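Local atomic coordinates of germination protein YpeB (Bacillus megaterium QM B1551, PDB entry 5BOI), a protein that takes part in the germination of Bacillus spores, and whose C-terminal, PepSY-containing part, the piece described here, probably has an inhibitory role. Residues N90-F95 against M137-E142; G7-E12 against D41-S46; D162-K167 against E198-E203. One frame throughout, in Å; residues are numbered along the deposited sequence. Where two conformers were deposited one is given.

The three contacts are spread along this C-terminal part of YpeB and follow one another in the chain: interaction 2 closes first, then interaction 1, then interaction 3. None touches another. The centres of interactions 1 and 2 lie about 27 Å apart, those of interactions 1 and 3 about 31 Å, and those of interactions 2 and 3 about 35 Å. Interaction 1 is a buried helix-on-strand contact, whereas interactions 2 and 3 each lay an irregular segment against the side chains of a β-strand nearer the surface. Interactions 1 and 3 lie on opposite sides of the chain's centre. A sulfate ion about 4 Å from the I163 side chain in interaction 3 probably comes from the crystallisation liquor.

Interaction 1: N90-F95 against M137-E142; sequences NKATKF and MKMSLE
The F95 ring, the flat group of this contact, meets the methyl of M137 obliquely at one of its ortho carbons, CD2; beyond the two segments H99 stacks on the same ring and F22 meets it edge to face. The setting is a helix packed on β-strands, consistent with a PepSY-type domain: helix 85-98 lies across strand 134-140, the two local axes approaching to 9.4 Å with 124° between their directions. One helical turn before F95 the contact is made by A92, whose small methyl points at the strand, CB being 3.9 Å from M137 SD. M139 was deposited in two conformers; in the one described, its SD lies 4.0 Å from A92 CB, and bends at its second and third torsions turn its methyl toward the A92 backbone. Alternate strand residues thus face the helix, while K138 between them points away. F118 of the neighbouring strand 115-123 also packs on both A92 and M139, and V146 of strand 146-150 on F95, M137 and M139, which extends the apolar layer. Nothing polar joins the two segments. F95 holds CG anti to its own backbone N (chi1 177°), and M137 turns at its last torsion (chi3 63°), which brings M137 CE to 3.6 Å from F95 CD2.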
ATOM      1  N   ASN A  90      -4.299  -9.709  -8.174  1.00 33.49           N
ATOM      2  CA  ASN A  90      -3.119 -10.430  -8.654  1.00 39.99           C
ATOM      3  C   ASN A  90      -2.185  -9.556  -9.470  1.00 39.70           C
ATOM      4  O   ASN A  90      -0.956  -9.638  -9.322  1.00 34.36           O
ATOM      5  CB  ASN A  90      -3.538 -11.648  -9.479  1.00 33.30           C
ATOM      6  CG  ASN A  90      -4.161 -12.727  -8.626  1.00 52.88           C
ATOM      7  OD1 ASN A  90      -3.943 -12.769  -7.413  1.00 59.27           O
ATOM      8  ND2 ASN A  90      -4.938 -13.607  -9.250  1.00 57.73           N
ATOM      9  N   LYS A  91      -2.778  -8.735 -10.330  1.00 37.30           N
ATOM     10  CA  LYS A  91      -2.037  -7.793 -11.157  1.00 45.57           C
ATOM     11  C   LYS A  91      -1.311  -6.738 -10.324  1.00 31.78           C
ATOM     12  O   LYS A  91      -0.166  -6.370 -10.631  1.00 36.35           O
ATOM     13  CB  LYS A  91      -2.982  -7.128 -12.144  1.00 39.69           C
ATOM     14  CG  LYS A  91      -3.520  -8.105 -13.200  1.00 47.15           C
ATOM     15  CD  LYS A  91      -4.199  -7.370 -14.339  1.00 51.22           C
ATOM     16  CE  LYS A  91      -4.468  -8.309 -15.517  1.00 61.76           C
ATOM     17  NZ  LYS A  91      -5.371  -9.443 -15.179  1.00 69.46           N
ATOM     18  N   ALA A  92      -1.969  -6.294  -9.261  1.00 29.72           N
ATOM     19  CA  ALA A  92      -1.370  -5.338  -8.324  1.00 33.88           C
ATOM     20  C   ALA A  92      -0.160  -5.982  -7.637  1.00 33.06           C
ATOM     21  O   ALA A  92       0.917  -5.394  -7.548  1.00 31.48           O
ATOM     22  CB  ALA A  92      -2.394  -4.868  -7.302  1.00 31.33           C
ATOM     23  N   THR A  93      -0.343  -7.206  -7.168  1.00 28.28           N
ATOM     24  CA  THR A  93       0.749  -7.913  -6.499  1.00 37.19           C
ATOM     25  C   THR A  93       1.945  -8.076  -7.454  1.00 42.81           C
ATOM     26  O   THR A  93       3.100  -7.835  -7.074  1.00 37.94           O
ATOM     27  CB  THR A  93       0.271  -9.282  -5.992  1.00 34.52           C
ATOM     28  OG1 THR A  93      -0.824  -9.084  -5.066  1.00 32.24           O
ATOM     29  CG2 THR A  93       1.432 -10.054  -5.333  1.00 36.31           C
ATOM     30  N   LYS A  94       1.667  -8.443  -8.703  1.00 38.34           N
ATOM     31  CA  LYS A  94       2.732  -8.665  -9.687  1.00 45.89           C
ATOM     32  C   LYS A  94       3.469  -7.371 -10.003  1.00 40.67           C
ATOM     33  O   LYS A  94       4.699  -7.350 -10.134  1.00 42.59           O
ATOM     34  CB  LYS A  94       2.164  -9.240 -10.987  1.00 44.20           C
ATOM     35  CG  LYS A  94       3.239  -9.397 -12.080  1.00 51.14           C
ATOM     36  CD  LYS A  94       2.647  -9.665 -13.458  1.00 63.64           C
ATOM     37  CE  LYS A  94       3.751  -9.881 -14.516  1.00 60.36           C
ATOM     38  NZ  LYS A  94       4.914 -10.670 -14.001  1.00 65.30           N
ATOM     39  N   PHE A  95       2.703  -6.294 -10.130  1.00 36.64           N
ATOM     40  CA  PHE A  95       3.265  -4.988 -10.436  1.00 39.32           C
ATOM     41  C   PHE A  95       4.304  -4.597  -9.384  1.00 34.23           C
ATOM     42  O   PHE A  95       5.426  -4.207  -9.734  1.00 35.08           O
ATOM     43  CB  PHE A  95       2.166  -3.928 -10.506  1.00 33.37           C
ATOM     44  CG  PHE A  95       2.681  -2.541 -10.751  1.00 33.57           C
ATOM     45  CD1 PHE A  95       2.914  -2.098 -12.040  1.00 38.02           C
ATOM     46  CD2 PHE A  95       2.925  -1.679  -9.699  1.00 39.53           C
ATOM     47  CE1 PHE A  95       3.384  -0.824 -12.274  1.00 38.19           C
ATOM     48  CE2 PHE A  95       3.402  -0.394  -9.933  1.00 41.51           C
ATOM     49  CZ  PHE A  95       3.629   0.025 -11.233  1.00 37.74           C
ATOM     50  N   MET A 137      -2.584   1.214  -3.770  1.00 26.20           N
ATOM     51  CA  MET A 137      -2.670   1.058  -5.222  1.00 29.17           C
ATOM     52  C   MET A 137      -4.101   1.136  -5.682  1.00 30.01           C
ATOM     53  O   MET A 137      -5.000   0.670  -4.981  1.00 32.52           O
ATOM     54  CB  MET A 137      -2.097  -0.273  -5.667  1.00 37.85           C
ATOM     55  CG  MET A 137      -0.708  -0.552  -5.205  1.00 55.38           C
ATOM     56  SD  MET A 137      -0.092  -1.869  -6.232  1.00 62.41           S
ATOM     57  CE  MET A 137      -0.117  -1.090  -7.846  1.00 50.56           C
ATOM     58  N   LYS A 138      -4.298   1.700  -6.875  1.00 29.08           N
ATOM     59  CA  LYS A 138      -5.596   1.737  -7.516  1.00 29.51           C
ATOM     60  C   LYS A 138      -5.398   1.204  -8.934  1.00 31.24           C
ATOM     61  O   LYS A 138      -4.478   1.625  -9.645  1.00 31.97           O
ATOM     62  CB  LYS A 138      -6.185   3.149  -7.538  1.00 31.96           C
ATOM     63  CG  LYS A 138      -6.463   3.714  -6.142  1.00 37.00           C
ATOM     64  CD  LYS A 138      -6.874   5.173  -6.195  1.00 44.69           C
ATOM     65  CE  LYS A 138      -6.996   5.738  -4.781  1.00 55.55           C
ATOM     66  NZ  LYS A 138      -7.289   7.200  -4.760  1.00 56.37           N
ATOM     67  N   MET A 139      -6.236   0.242  -9.309  0.63 27.72           N
ATOM     68  CA  MET A 139      -6.124  -0.434 -10.596  0.63 29.92           C
ATOM     69  C   MET A 139      -7.377  -0.204 -11.429  0.63 29.28           C
ATOM     70  O   MET A 139      -8.474  -0.172 -10.894  0.63 29.78           O
ATOM     71  CB  MET A 139      -5.922  -1.941 -10.410  0.63 28.20           C
ATOM     72  CG  MET A 139      -4.888  -2.348  -9.378  0.63 23.60           C
ATOM     73  SD  MET A 139      -3.227  -1.881  -9.849  0.63 30.12           S
ATOM     74  CE  MET A 139      -2.923  -3.024 -11.188  0.63 35.97           C
ATOM     75  N   SER A 140      -7.217  -0.063 -12.740  1.00 26.45           N
ATOM     76  CA  SER A 140      -8.365  -0.032 -13.639  1.00 29.11           C
ATOM     77  C   SER A 140      -8.943  -1.429 -13.763  1.00 29.85           C
ATOM     78  O   SER A 140      -8.225  -2.358 -14.095  1.00 28.80           O
ATOM     79  CB  SER A 140      -7.964   0.461 -15.026  1.00 29.59           C
ATOM     80  OG  SER A 140      -9.021   0.170 -15.948  1.00 29.11           O
ATOM     81  N   LEU A 141     -10.237  -1.590 -13.543  1.00 26.41           N
ATOM     82  CA  LEU A 141     -10.854  -2.886 -13.825  1.00 28.14           C
ATOM     83  C   LEU A 141     -11.206  -3.089 -15.307  1.00 31.53           C
ATOM     84  O   LEU A 141     -11.755  -4.135 -15.663  1.00 30.39           O
ATOM     85  CB  LEU A 141     -12.097  -3.084 -12.961  1.00 31.20           C
ATOM     86  CG  LEU A 141     -11.820  -3.090 -11.442  1.00 30.02           C
ATOM     87  CD1 LEU A 141     -13.102  -3.356 -10.691  1.00 27.18           C
ATOM     88  CD2 LEU A 141     -10.742  -4.100 -11.048  1.00 31.27           C
ATOM     89  N   GLU A 142     -10.889  -2.115 -16.165  1.00 27.67           N
ATOM     90  CA  GLU A 142     -11.126  -2.269 -17.614  1.00 27.41           C
ATOM     91  C   GLU A 142      -9.997  -3.057 -18.254  1.00 32.51           C
ATOM     92  O   GLU A 142     -10.226  -3.875 -19.168  1.00 36.38           O
ATOM     93  CB  GLU A 142     -11.268  -0.899 -18.310  1.00 31.24           C
ATOM     94  CG  GLU A 142     -11.711  -0.948 -19.767  1.00 37.69           C
ATOM     95  CD  GLU A 142     -12.207   0.410 -20.275  1.00 48.03           C
ATOM     96  OE1 GLU A 142     -11.730   0.875 -21.329  1.00 54.92           O
ATOM     97  OE2 GLU A 142     -13.076   1.020 -19.611  1.00 41.75           O
TER

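Interaction 2: G7-E12 against D41-S46; sequences GREVSE and DYEVYS
A tyrosine at the start of strand 44-50 ties down the irregular N-terminal segment that leads into helix 12-22. The Y45 hydroxyl donates a hydrogen bond to the V10 carbonyl, OH lying 2.7 Å from V10 O; the donor sits in the plane of that carbonyl, with a C=O...OH angle of 159°. V10 and E12 then meet the two ring carbons that flank CZ: V10 CG2 is 4.0 Å from Y45 CE2, whereas the methylene of E12 comes closer, CG to Y45 CE1 being 3.4 Å. Because E12 CG is anti to its carbonyl carbon (chi1 -48°) and the chain beyond it is extended, the aliphatic part touches the ring and crosses it at about a right angle. I33 of strand 30-35 packs against both Y45 and E12. Nearer the surface, the carboxylates of E9 and E43 approach with OE2 of E9 3.9 Å from OE1 of E43, their planes almost perpendicular. Backbone bonds from both V10 and E43 to Q64 bring a third piece of chain to the same place. Between the two segments the phenol-to-carbonyl bond is the sole hydrogen bond, while the two exposed glutamates should, if both are ionised, repel each other and add little to the attachment.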
ATOM      1  N   GLY A   7      21.939   6.312  -4.314  1.00108.77           N
ATOM      2  CA  GLY A   7      21.114   7.108  -3.425  1.00108.92           C
ATOM      3  C   GLY A   7      21.473   8.581  -3.462  1.00113.66           C
ATOM      4  O   GLY A   7      21.179   9.326  -2.527  1.00117.50           O
ATOM      5  N   ARG A   8      22.114   9.004  -4.545  1.00113.98           N
ATOM      6  CA  ARG A   8      22.481  10.405  -4.715  1.00112.00           C
ATOM      7  C   ARG A   8      21.277  11.212  -5.184  1.00113.03           C
ATOM      8  O   ARG A   8      20.153  10.715  -5.197  1.00100.86           O
ATOM      9  CB  ARG A   8      23.633  10.538  -5.700  1.00111.64           C
ATOM     10  N   GLU A   9      21.514  12.462  -5.563  1.00127.03           N
ATOM     11  CA  GLU A   9      20.469  13.258  -6.185  1.00128.57           C
ATOM     12  C   GLU A   9      20.324  12.823  -7.635  1.00118.32           C
ATOM     13  O   GLU A   9      21.236  12.225  -8.204  1.00129.17           O
ATOM     14  CB  GLU A   9      20.784  14.752  -6.099  1.00137.45           C
ATOM     15  CG  GLU A   9      19.552  15.641  -6.010  1.00139.84           C
ATOM     16  CD  GLU A   9      19.698  16.735  -4.973  1.00141.13           C
ATOM     17  OE1 GLU A   9      20.186  17.829  -5.326  1.00144.36           O
ATOM     18  OE2 GLU A   9      19.321  16.503  -3.805  1.00138.74           O
ATOM     19  N   VAL A  10      19.169  13.103  -8.225  1.00 95.50           N
ATOM     20  CA  VAL A  10      18.957  12.812  -9.634  1.00 83.72           C
ATOM     21  C   VAL A  10      18.498  14.074 -10.358  1.00 87.49           C
ATOM     22  O   VAL A  10      17.825  14.925  -9.776  1.00 85.09           O
ATOM     23  CB  VAL A  10      17.931  11.678  -9.835  1.00 76.76           C
ATOM     24  CG1 VAL A  10      18.387  10.422  -9.111  1.00 67.42           C
ATOM     25  CG2 VAL A  10      16.548  12.104  -9.349  1.00 67.44           C
ATOM     26  N   SER A  11      18.884  14.207 -11.623  1.00 99.81           N
ATOM     27  CA  SER A  11      18.489  15.377 -12.393  1.00113.71           C
ATOM     28  C   SER A  11      17.134  15.141 -13.044  1.00116.60           C
ATOM     29  O   SER A  11      16.699  13.999 -13.196  1.00120.85           O
ATOM     30  CB  SER A  11      19.543  15.725 -13.448  1.00121.57           C
ATOM     31  OG  SER A  11      19.674  14.695 -14.410  1.00124.93           O
ATOM     32  N   GLU A  12      16.480  16.230 -13.434  1.00112.68           N
ATOM     33  CA  GLU A  12      15.126  16.186 -13.978  1.00113.62           C
ATOM     34  C   GLU A  12      15.001  15.272 -15.199  1.00118.65           C
ATOM     35  O   GLU A  12      13.900  14.849 -15.556  1.00116.02           O
ATOM     36  CB  GLU A  12      14.666  17.601 -14.335  1.00112.09           C
ATOM     37  CG  GLU A  12      14.918  18.618 -13.232  1.00110.52           C
ATOM     38  CD  GLU A  12      14.278  19.963 -13.510  1.00107.57           C
ATOM     39  OE1 GLU A  12      14.741  20.974 -12.937  1.00106.04           O
ATOM     40  OE2 GLU A  12      13.311  20.009 -14.297  1.00106.12           O
ATOM     41  N   ASP A  41       9.038  21.027   2.321  1.00 88.59           N
ATOM     42  CA  ASP A  41       9.448  20.098   3.369  1.00 94.19           C
ATOM     43  C   ASP A  41      10.209  18.912   2.773  1.00 94.68           C
ATOM     44  O   ASP A  41      11.100  18.350   3.410  1.00 94.81           O
ATOM     45  CB  ASP A  41       8.231  19.595   4.154  1.00 92.10           C
ATOM     46  CG  ASP A  41       7.496  20.709   4.878  1.00 93.93           C
ATOM     47  OD1 ASP A  41       8.151  21.685   5.301  1.00 97.69           O
ATOM     48  OD2 ASP A  41       6.259  20.605   5.029  1.00 90.95           O
ATOM     49  N   TYR A  42       9.848  18.535   1.549  1.00 91.39           N
ATOM     50  CA  TYR A  42      10.459  17.387   0.886  1.00 89.94           C
ATOM     51  C   TYR A  42      10.972  17.743  -0.503  1.00 94.43           C
ATOM     52  O   TYR A  42      10.336  18.499  -1.238  1.00 92.96           O
ATOM     53  CB  TYR A  42       9.460  16.233   0.783  1.00 83.96           C
ATOM     54  CG  TYR A  42       9.039  15.661   2.117  1.00 81.55           C
ATOM     55  CD1 TYR A  42       9.821  14.714   2.767  1.00 81.43           C
ATOM     56  CD2 TYR A  42       7.857  16.066   2.725  1.00 76.82           C
ATOM     57  CE1 TYR A  42       9.437  14.189   3.990  1.00 77.07           C
ATOM     58  CE2 TYR A  42       7.466  15.546   3.945  1.00 73.22           C
ATOM     59  CZ  TYR A  42       8.260  14.608   4.570  1.00 74.74           C
ATOM     60  OH  TYR A  42       7.874  14.088   5.784  1.00 80.70           O
ATOM     61  N   GLU A  43      12.125  17.186  -0.857  1.00 98.81           N
ATOM     62  CA  GLU A  43      12.701  17.411  -2.173  1.00105.67           C
ATOM     63  C   GLU A  43      12.111  16.418  -3.159  1.00 91.56           C
ATOM     64  O   GLU A  43      12.445  15.233  -3.142  1.00 90.14           O
ATOM     65  CB  GLU A  43      14.221  17.293  -2.122  1.00123.51           C
ATOM     66  CG  GLU A  43      14.873  18.382  -1.293  1.00114.92           C
ATOM     67  CD  GLU A  43      16.380  18.260  -1.252  1.00107.87           C
ATOM     68  OE1 GLU A  43      16.881  17.204  -0.805  1.00104.01           O
ATOM     69  OE2 GLU A  43      17.062  19.225  -1.655  1.00108.32           O
ATOM     70  N   VAL A  44      11.225  16.915  -4.015  1.00 82.93           N
ATOM     71  CA  VAL A  44      10.447  16.069  -4.914  1.00 67.49           C
ATOM     72  C   VAL A  44      10.317  16.708  -6.302  1.00 68.43           C
ATOM     73  O   VAL A  44      10.240  17.935  -6.421  1.00 72.66           O
ATOM     74  CB  VAL A  44       9.038  15.798  -4.313  1.00 83.04           C
ATOM     75  CG1 VAL A  44       8.095  15.185  -5.338  1.00 84.66           C
ATOM     76  CG2 VAL A  44       9.138  14.909  -3.081  1.00 79.80           C
ATOM     77  N   TYR A  45      10.327  15.879  -7.345  1.00 61.73           N
ATOM     78  CA  TYR A  45       9.977  16.320  -8.692  1.00 63.73           C
ATOM     79  C   TYR A  45       8.517  16.018  -9.014  1.00 64.91           C
ATOM     80  O   TYR A  45       8.115  14.856  -9.050  1.00 69.31           O
ATOM     81  CB  TYR A  45      10.869  15.657  -9.744  1.00 73.68           C
ATOM     82  CG  TYR A  45      12.324  16.036  -9.635  1.00 85.26           C
ATOM     83  CD1 TYR A  45      12.777  17.242 -10.152  1.00 90.85           C
ATOM     84  CD2 TYR A  45      13.252  15.173  -9.070  1.00 86.59           C
ATOM     85  CE1 TYR A  45      14.104  17.604 -10.065  1.00 95.40           C
ATOM     86  CE2 TYR A  45      14.591  15.520  -8.995  1.00 92.66           C
ATOM     87  CZ  TYR A  45      15.006  16.739  -9.491  1.00 96.87           C
ATOM     88  OH  TYR A  45      16.329  17.102  -9.416  1.00103.12           O
ATOM     89  N   SER A  46       7.727  17.062  -9.243  1.00 60.56           N
ATOM     90  CA  SER A  46       6.319  16.894  -9.608  1.00 62.06           C
ATOM     91  C   SER A  46       6.156  16.855 -11.121  1.00 66.05           C
ATOM     92  O   SER A  46       6.418  17.844 -11.806  1.00 70.30           O
ATOM     93  CB  SER A  46       5.462  18.020  -9.025  1.00 59.95           C
ATOM     94  OG  SER A  46       5.109  17.757  -7.680  1.00 59.31           O
TER

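Interaction 3: D162-K167 against E198-E203; sequences DIPKPK and EVLCYE
L200 is the tightly packed centre of this contact: its two methyls meet different residues of the proline-containing segment 162-167, CD1 lying 3.7 Å from I163 CG2 and CD2 only 3.1 Å from the carbonyl oxygen P164 O. L200 CG stands anti to the backbone N (chi1 -176°), which carries the branched end from strand 198-208 toward the loop; L200 CD2 is also 4.1 Å from P166 CG. Two residues further along the strand, Y202 crosses that proline at about a right angle, and its OH comes within 3.3 Å of P166 CB. The phenol is not merely packed there, since it hydrogen-bonds to I168 O just beyond segment 162-167. K165 marks the solvent side, exposed and pointing away from the strand, and the exposed P164 ring is a loose rim, its CG 4.3 Å from L200 CD2. I190 of strand 182-192 packs on I163. Attachment between the two segments is thus mainly van der Waals packing, in which oxygens as well as carbons take part, without a hydrogen bond between them; the hydrogen bonds nearby, Y202 OH to I168 O and the backbone bonds of L200 and K167 to A219, involve partners outside the two segments.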
ATOM      1  N   ASP A 162      13.448  -2.847  16.382  1.00 70.33           N
ATOM      2  CA  ASP A 162      13.729  -4.109  17.061  1.00 79.15           C
ATOM      3  C   ASP A 162      12.460  -4.474  17.811  1.00 78.73           C
ATOM      4  O   ASP A 162      12.138  -3.887  18.836  1.00 88.91           O
ATOM      5  CB  ASP A 162      14.938  -4.034  18.002  1.00 85.40           C
ATOM      6  CG  ASP A 162      15.046  -5.257  18.909  1.00 92.85           C
ATOM      7  OD1 ASP A 162      15.293  -6.371  18.387  1.00 94.34           O
ATOM      8  OD2 ASP A 162      14.938  -5.113  20.143  1.00 98.68           O
ATOM      9  N   ILE A 163      11.742  -5.453  17.276  1.00 58.11           N
ATOM     10  CA  ILE A 163      10.419  -5.823  17.752  1.00 50.09           C
ATOM     11  C   ILE A 163      10.490  -6.684  19.009  1.00 54.97           C
ATOM     12  O   ILE A 163      11.236  -7.668  19.045  1.00 50.76           O
ATOM     13  CB  ILE A 163       9.649  -6.544  16.627  1.00 47.90           C
ATOM     14  CG1 ILE A 163       9.524  -5.591  15.433  1.00 51.83           C
ATOM     15  CG2 ILE A 163       8.296  -7.055  17.103  1.00 44.97           C
ATOM     16  CD1 ILE A 163       9.051  -6.237  14.181  1.00 41.89           C
ATOM     17  N   PRO A 164       9.727  -6.301  20.055  1.00 51.03           N
ATOM     18  CA  PRO A 164       9.781  -6.983  21.352  1.00 55.44           C
ATOM     19  C   PRO A 164       9.133  -8.360  21.302  1.00 48.92           C
ATOM     20  O   PRO A 164       8.375  -8.664  20.376  1.00 39.83           O
ATOM     21  CB  PRO A 164       8.989  -6.049  22.273  1.00 57.02           C
ATOM     22  CG  PRO A 164       8.011  -5.397  21.362  1.00 64.74           C
ATOM     23  CD  PRO A 164       8.745  -5.198  20.061  1.00 56.81           C
ATOM     24  N   LYS A 165       9.432  -9.177  22.301  1.00 46.84           N
ATOM     25  CA  LYS A 165       8.809 -10.483  22.442  1.00 49.28           C
ATOM     26  C   LYS A 165       7.420 -10.323  23.059  1.00 35.65           C
ATOM     27  O   LYS A 165       7.231  -9.491  23.949  1.00 48.35           O
ATOM     28  CB  LYS A 165       9.686 -11.400  23.303  1.00 55.11           C
ATOM     29  CG  LYS A 165       9.376 -12.882  23.187  1.00 64.68           C
ATOM     30  CD  LYS A 165      10.391 -13.710  23.966  1.00 72.19           C
ATOM     31  CE  LYS A 165      11.813 -13.267  23.641  1.00 76.07           C
ATOM     32  NZ  LYS A 165      12.551 -14.265  22.808  1.00 78.46           N
ATOM     33  N   PRO A 166       6.442 -11.109  22.589  1.00 37.12           N
ATOM     34  CA  PRO A 166       5.132 -11.046  23.243  1.00 37.38           C
ATOM     35  C   PRO A 166       5.231 -11.489  24.674  1.00 37.13           C
ATOM     36  O   PRO A 166       6.078 -12.336  24.988  1.00 37.56           O
ATOM     37  CB  PRO A 166       4.278 -12.034  22.448  1.00 37.20           C
ATOM     38  CG  PRO A 166       4.950 -12.146  21.125  1.00 41.17           C
ATOM     39  CD  PRO A 166       6.412 -11.931  21.365  1.00 38.13           C
ATOM     40  N   LYS A 167       4.375 -10.939  25.522  1.00 30.42           N
ATOM     41  CA  LYS A 167       4.267 -11.389  26.915  1.00 34.63           C
ATOM     42  C   LYS A 167       3.188 -12.470  27.085  1.00 32.14           C
ATOM     43  O   LYS A 167       3.133 -13.133  28.132  1.00 33.34           O
ATOM     44  CB  LYS A 167       3.945 -10.233  27.874  1.00 39.52           C
ATOM     45  CG  LYS A 167       4.787  -8.977  27.765  1.00 48.36           C
ATOM     46  CD  LYS A 167       6.235  -9.179  28.115  1.00 61.31           C
ATOM     47  CE  LYS A 167       6.921  -7.829  28.187  1.00 67.48           C
ATOM     48  NZ  LYS A 167       6.875  -7.139  26.869  1.00 74.08           N
ATOM     49  N   GLU A 198       3.161   2.778  18.259  1.00 36.07           N
ATOM     50  CA  GLU A 198       3.299   1.411  17.746  1.00 33.95           C
ATOM     51  C   GLU A 198       3.216   0.352  18.848  1.00 29.95           C
ATOM     52  O   GLU A 198       3.886   0.430  19.878  1.00 36.26           O
ATOM     53  CB  GLU A 198       4.602   1.275  16.956  1.00 41.08           C
ATOM     54  CG  GLU A 198       4.560   2.109  15.668  1.00 52.50           C
ATOM     55  CD  GLU A 198       5.669   1.797  14.684  1.00 56.30           C
ATOM     56  OE1 GLU A 198       6.572   0.999  15.010  1.00 56.00           O
ATOM     57  OE2 GLU A 198       5.633   2.373  13.574  1.00 54.83           O
ATOM     58  N   VAL A 199       2.357  -0.629  18.614  1.00 30.38           N
ATOM     59  CA  VAL A 199       2.074  -1.701  19.554  1.00 28.73           C
ATOM     60  C   VAL A 199       2.150  -3.058  18.859  1.00 30.69           C
ATOM     61  O   VAL A 199       1.662  -3.195  17.740  1.00 28.70           O
ATOM     62  CB  VAL A 199       0.673  -1.507  20.179  1.00 34.08           C
ATOM     63  CG1 VAL A 199       0.200  -2.774  20.851  1.00 42.49           C
ATOM     64  CG2 VAL A 199       0.714  -0.354  21.200  1.00 47.04           C
ATOM     65  N   LEU A 200       2.776  -4.043  19.499  1.00 26.62           N
ATOM     66  CA  LEU A 200       2.817  -5.396  18.936  1.00 26.80           C
ATOM     67  C   LEU A 200       1.530  -6.145  19.269  1.00 28.25           C
ATOM     68  O   LEU A 200       1.116  -6.172  20.431  1.00 30.96           O
ATOM     69  CB  LEU A 200       4.025  -6.180  19.470  1.00 28.28           C
ATOM     70  CG  LEU A 200       4.259  -7.582  18.896  1.00 28.37           C
ATOM     71  CD1 LEU A 200       4.656  -7.544  17.415  1.00 28.01           C
ATOM     72  CD2 LEU A 200       5.324  -8.344  19.713  1.00 32.13           C
ATOM     73  N   CYS A 201       0.919  -6.762  18.256  1.00 23.11           N
ATOM     74  CA  CYS A 201      -0.350  -7.487  18.407  1.00 26.04           C
ATOM     75  C   CYS A 201      -0.353  -8.847  17.735  1.00 25.87           C
ATOM     76  O   CYS A 201       0.354  -9.065  16.758  1.00 28.99           O
ATOM     77  CB  CYS A 201      -1.518  -6.695  17.801  1.00 28.65           C
ATOM     78  SG  CYS A 201      -1.805  -5.056  18.462  1.00 32.75           S
ATOM     79  N   TYR A 202      -1.191  -9.758  18.216  1.00 23.35           N
ATOM     80  CA  TYR A 202      -1.552 -10.919  17.394  1.00 22.99           C
ATOM     81  C   TYR A 202      -2.719 -10.485  16.525  1.00 28.13           C
ATOM     82  O   TYR A 202      -3.708  -9.960  17.049  1.00 26.75           O
ATOM     83  CB  TYR A 202      -1.976 -12.102  18.252  1.00 25.24           C
ATOM     84  CG  TYR A 202      -0.835 -12.694  19.042  1.00 27.09           C
ATOM     85  CD1 TYR A 202       0.024 -13.588  18.445  1.00 24.69           C
ATOM     86  CD2 TYR A 202      -0.627 -12.346  20.377  1.00 29.79           C
ATOM     87  CE1 TYR A 202       1.098 -14.132  19.153  1.00 25.34           C
ATOM     88  CE2 TYR A 202       0.425 -12.895  21.118  1.00 26.27           C
ATOM     89  CZ  TYR A 202       1.297 -13.790  20.486  1.00 29.97           C
ATOM     90  OH  TYR A 202       2.365 -14.348  21.180  1.00 30.90           O
ATOM     91  N   GLU A 203      -2.598 -10.696  15.221  1.00 21.67           N
ATOM     92  CA  GLU A 203      -3.650 -10.357  14.275  1.00 21.70           C
ATOM     93  C   GLU A 203      -4.401 -11.627  13.903  1.00 26.33           C
ATOM     94  O   GLU A 203      -3.787 -12.619  13.526  1.00 27.47           O
ATOM     95  CB  GLU A 203      -3.055  -9.707  13.022  1.00 26.74           C
ATOM     96  CG  GLU A 203      -4.064  -9.494  11.908  1.00 43.67           C
ATOM     97  CD  GLU A 203      -3.420  -9.588  10.544  1.00 49.08           C
ATOM     98  OE1 GLU A 203      -2.332  -8.996  10.366  1.00 35.25           O
ATOM     99  OE2 GLU A 203      -3.998 -10.251   9.656  1.00 62.29           O
TER